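D-xylonate dehydratase (Caulobacter crescentus, PDB 5OYN) catalyses the dehydration of D-xylonate to 2-dehydro-3-deoxy-D-arabinonate, and of D-gluconate, using a [2Fe-2S] cluster and magnesium. Local coordinates at residues Ser203-Ser206 against Cys210-Met213; Gly161-Gly166 against Val173-Val178. One frame throughout, in Å; residues are numbered along the deposited sequence.

Contact 1. Residues Ser203-Ser206 against Cys210-Met213; sequences SAPS and CNTM. With FES (Fe2/s2 (inorganic) cluster), chain F.
With chi1 at 54°, N211 places CG between its own backbone N and carbonyl carbon, and a small chi2 of 16° presents the amide nitrogen to the backbone carbonyl of S203. N211 ND2 lies 3.3 Å from S203 O. The hydrogen bond is weak and strongly bent, with an N-H...O angle of 122°. The amide is better served by two other groups. ND2 also bonds to the carbonyl of L164, and OD1 is hydrogen-bonded to the hydroxyl of S175. These bonds fix the rotation of the amide, and the carbonyl of L164, which can only accept, agrees with the nitrogen end of the amide being placed there. P205 stands beside the same nitrogen, with CD 4.4 Å from N211 ND2. This is a loose contact at the margin.

C210, the residue before N211, points away from 203-206 and binds the cluster, with SG 2.3 Å from FE2. N211 follows it, so its buried amide, bonded on both ends, probably steadies the backbone directly after an iron ligand. The 203-206 end lies against other subunits. S203 and A204 pack on E38 of the second subunit, and the carbonyl of A204 accepts a bond from R241 of the third. Both segments lie between helix 193-202 and helix 215-225, with three residues between them. The whole is a buried irregular loop carrying one cysteine of the [2Fe-2S] site, which C69 and C137 complete on the protein side in this IlvD/Edd dehydratase.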
loop_
_atom_site.group_PDB
_atom_site.type_symbol
_atom_site.label_atom_id
_atom_site.label_comp_id
_atom_site.label_asym_id
_atom_site.label_seq_id
_atom_site.Cartn_x
_atom_site.Cartn_y
_atom_site.Cartn_z
ATOM N N SER A 203 15.318 20.281 11.615
ATOM C CA SER A 203 16.430 19.375 11.367
ATOM C C SER A 203 16.000 18.105 10.645
ATOM O O SER A 203 16.870 17.386 10.138
ATOM C CB SER A 203 17.121 19.023 12.686
ATOM O OG SER A 203 16.578 17.840 13.265
ATOM N N ALA A 204 14.689 17.820 10.586
ATOM C CA ALA A 204 14.148 16.582 10.032
ATOM C C ALA A 204 13.159 16.943 8.933
ATOM O O ALA A 204 11.945 16.878 9.143
ATOM C CB ALA A 204 13.475 15.730 11.108
ATOM N N PRO A 205 13.635 17.314 7.748
ATOM C CA PRO A 205 12.731 17.777 6.691
ATOM C C PRO A 205 12.102 16.700 5.813
ATOM O O PRO A 205 11.322 17.056 4.917
ATOM C CB PRO A 205 13.654 18.664 5.852
ATOM C CG PRO A 205 14.983 18.009 5.985
ATOM C CD PRO A 205 15.050 17.487 7.386
ATOM N N SER A 206 12.393 15.416 6.020
ATOM C CA SER A 206 11.933 14.383 5.090
ATOM C C SER A 206 12.143 13.009 5.720
ATOM O O SER A 206 12.589 12.887 6.865
ATOM C CB SER A 206 12.675 14.474 3.758
ATOM O OG SER A 206 13.935 13.806 3.842
ATOM N N CYS A 210 19.262 10.188 10.545
ATOM C CA CYS A 210 19.951 11.426 10.906
ATOM C C CYS A 210 20.890 11.851 9.782
ATOM O O CYS A 210 21.591 11.018 9.205
ATOM C CB CYS A 210 20.713 11.234 12.220
ATOM S SG CYS A 210 19.596 11.043 13.642
ATOM N N ASN A 211 20.862 13.140 9.435
ATOM C CA ASN A 211 21.537 13.629 8.235
ATOM C C ASN A 211 22.941 14.152 8.504
ATOM O O ASN A 211 23.581 14.662 7.579
ATOM C CB ASN A 211 20.697 14.721 7.537
ATOM C CG ASN A 211 20.322 15.875 8.461
ATOM O OD1 ASN A 211 20.904 16.047 9.540
ATOM N ND2 ASN A 211 19.346 16.685 8.032
ATOM N N THR A 212 23.415 14.059 9.741
ATOM C CA THR A 212 24.800 14.296 10.126
ATOM C C THR A 212 25.581 12.982 10.081
ATOM O O THR A 212 25.010 11.894 9.954
ATOM C CB THR A 212 24.843 14.886 11.527
ATOM O OG1 THR A 212 23.849 14.228 12.327
ATOM C CG2 THR A 212 24.535 16.372 11.481
ATOM N N MET A 213 26.907 13.074 10.199
ATOM C CA MET A 213 27.735 11.868 10.258
ATOM C C MET A 213 27.680 11.240 11.654
ATOM O O MET A 213 28.675 11.124 12.369
ATOM C CB MET A 213 29.162 12.191 9.853
ATOM C CG MET A 213 30.096 10.986 9.853
ATOM S SD MET A 213 29.672 9.778 8.600
ATOM C CE MET A 213 30.077 10.743 7.138
HETATM FE FE1 FES F . 17.155 6.913 13.868
HETATM FE FE2 FES F . 19.144 9.050 14.758
HETATM S S1 FES F . 17.053 8.593 15.292
HETATM S S2 FES F . 19.002 7.734 12.994
#

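Contact 2. Residues Gly161-Gly166 against Val173-Val178; sequences GPMLDG and VGSGTV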
loop_
_atom_site.group_PDB
_atom_site.type_symbol
_atom_site.label_atom_id
_atom_site.label_comp_id
_atom_site.label_asym_id
_atom_site.label_seq_id
_atom_site.Cartn_x
_atom_site.Cartn_y
_atom_site.Cartn_z
ATOM N N GLY A 161 19.266 5.547 3.948
ATOM C CA GLY A 161 19.845 6.824 3.603
ATOM C C GLY A 161 19.439 7.907 4.582
ATOM O O GLY A 161 18.462 7.769 5.325
ATOM N N PRO A 162 20.166 9.018 4.598
ATOM C CA PRO A 162 19.816 10.120 5.500
ATOM C C PRO A 162 18.689 10.993 4.939
ATOM O O PRO A 162 18.315 10.918 3.766
ATOM C CB PRO A 162 21.124 10.901 5.590
ATOM C CG PRO A 162 21.696 10.743 4.234
ATOM C CD PRO A 162 21.375 9.325 3.816
ATOM N N MET A 163 18.154 11.841 5.817
ATOM C CA MET A 163 17.179 12.842 5.415
ATOM C C MET A 163 17.835 13.918 4.556
ATOM O O MET A 163 19.061 13.990 4.425
ATOM C CB MET A 163 16.548 13.496 6.640
ATOM C CG MET A 163 15.577 12.618 7.369
ATOM S SD MET A 163 15.089 13.315 8.952
ATOM C CE MET A 163 16.669 13.637 9.731
ATOM N N LEU A 164 16.999 14.772 3.968
ATOM C CA LEU A 164 17.504 15.909 3.215
ATOM C C LEU A 164 18.117 16.936 4.171
ATOM O O LEU A 164 17.970 16.844 5.392
ATOM C CB LEU A 164 16.381 16.535 2.396
ATOM C CG LEU A 164 15.722 15.620 1.366
ATOM C CD1 LEU A 164 14.502 16.306 0.746
ATOM C CD2 LEU A 164 16.731 15.212 0.306
ATOM N N ASP A 165 18.823 17.918 3.605
ATOM C CA ASP A 165 19.393 18.985 4.427
ATOM C C ASP A 165 18.284 19.741 5.143
ATOM O O ASP A 165 17.228 20.010 4.573
ATOM C CB ASP A 165 20.189 19.992 3.586
ATOM C CG ASP A 165 21.362 19.383 2.836
ATOM O OD1 ASP A 165 21.841 18.275 3.204
ATOM O OD2 ASP A 165 21.811 20.051 1.862
ATOM N N GLY A 166 18.531 20.112 6.390
ATOM C CA GLY A 166 17.602 20.934 7.145
ATOM C C GLY A 166 18.131 22.355 7.212
ATOM O O GLY A 166 19.344 22.573 7.277
ATOM N N VAL A 173 21.325 22.793 9.543
ATOM C CA VAL A 173 20.788 22.382 10.827
ATOM C C VAL A 173 20.721 20.862 10.796
ATOM O O VAL A 173 19.858 20.272 10.132
ATOM C CB VAL A 173 19.418 23.042 11.080
ATOM C CG1 VAL A 173 18.548 22.190 11.978
ATOM C CG2 VAL A 173 19.605 24.410 11.705
ATOM N N GLY A 174 21.668 20.218 11.468
ATOM C CA GLY A 174 21.805 18.787 11.391
ATOM C C GLY A 174 21.047 18.091 12.506
ATOM O O GLY A 174 20.994 18.574 13.635
ATOM N N SER A 175 20.452 16.950 12.164
ATOM C CA SER A 175 19.811 16.107 13.162
ATOM C C SER A 175 20.775 15.826 14.301
ATOM O O SER A 175 21.969 15.607 14.079
ATOM C CB SER A 175 19.378 14.786 12.534
ATOM O OG SER A 175 18.938 15.023 11.222
ATOM N N GLY A 176 20.244 15.817 15.521
ATOM C CA GLY A 176 21.041 15.530 16.696
ATOM C C GLY A 176 21.889 16.715 17.113
ATOM O O GLY A 176 21.713 17.258 18.210
ATOM N N THR A 177 22.807 17.140 16.242
ATOM C CA THR A 177 23.706 18.213 16.631
ATOM C C THR A 177 22.939 19.486 16.925
ATOM O O THR A 177 23.390 20.305 17.726
ATOM C CB THR A 177 24.761 18.453 15.552
ATOM O OG1 THR A 177 24.255 19.388 14.589
ATOM C CG2 THR A 177 25.108 17.131 14.866
ATOM N N VAL A 178 21.775 19.668 16.303
ATOM C CA VAL A 178 20.966 20.839 16.618
ATOM C C VAL A 178 20.486 20.774 18.064
ATOM O O VAL A 178 20.362 21.806 18.724
ATOM C CB VAL A 178 19.805 20.983 15.601
ATOM C CG1 VAL A 178 18.666 19.987 15.864
ATOM C CG2 VAL A 178 19.280 22.401 15.587
#
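S175 OG has two polar neighbours from the 203-213 loop, and the methyl of M163 packs against it from across the contact. The polar neighbours are the side-chain oxygen of N211 and, weakly bonded, the carbonyl of S203. The two acceptors compete for one hydroxyl proton, and the bond to N211 is the stronger; it probably sets the rotation. The buried OG is thereby satisfied.

M163 runs extended through chi2 and then bends at chi3 (-53°), which turns CE to S175. CE is 3.0 Å from S175 OG and 4.1 Å from S175 CB. At this resolution the shorter value says only that the methyl packs on the serine. A second touch is made by backbone at G166 and V173, whose CA atoms are 5.1 Å apart. The carbonyl G166 O lies 3.0 Å from V173 N. V173 CB also packs on that oxygen, 3.8 Å from G166 O.

Beyond S175 the chain turns into a helix. G176 is its N-cap, with a positive phi (77°) that favours glycine, and V178 N bonds to G174 O at 3.0 Å. The side chain of S175 is about 6 Å from the [2Fe-2S] cluster at nearest atoms. The second subunit covers both halves, N42 on M163 and R39 on S175. Within the chain, 161-166 leaves the edge strand 155-159 of the parallel sheet, the short strands 167-168 and 171-172 lie between the segments, and 173-178 leads into helix 177-187.

From the N terminus, contact 2 comes first. It closes the short excursion through strands 167-168 and 171-172, between the sheet strand 155-159 and helix 177-187. After helix 193-202 the chain enters contact 1, which closes a tight three-residue loop before helix 215-225. The two are in series, neither nested nor crossed, yet their centres are only about 2 Å apart. They interlock: T212 OG1 meets S175 O at 2.9 Å, S206 packs on M163 and P205 on L164. Together they join the end of strand 155-159, the start of helix 177-187 and the end of helix 193-202 to the cluster-bearing loop, and both touch the second subunit.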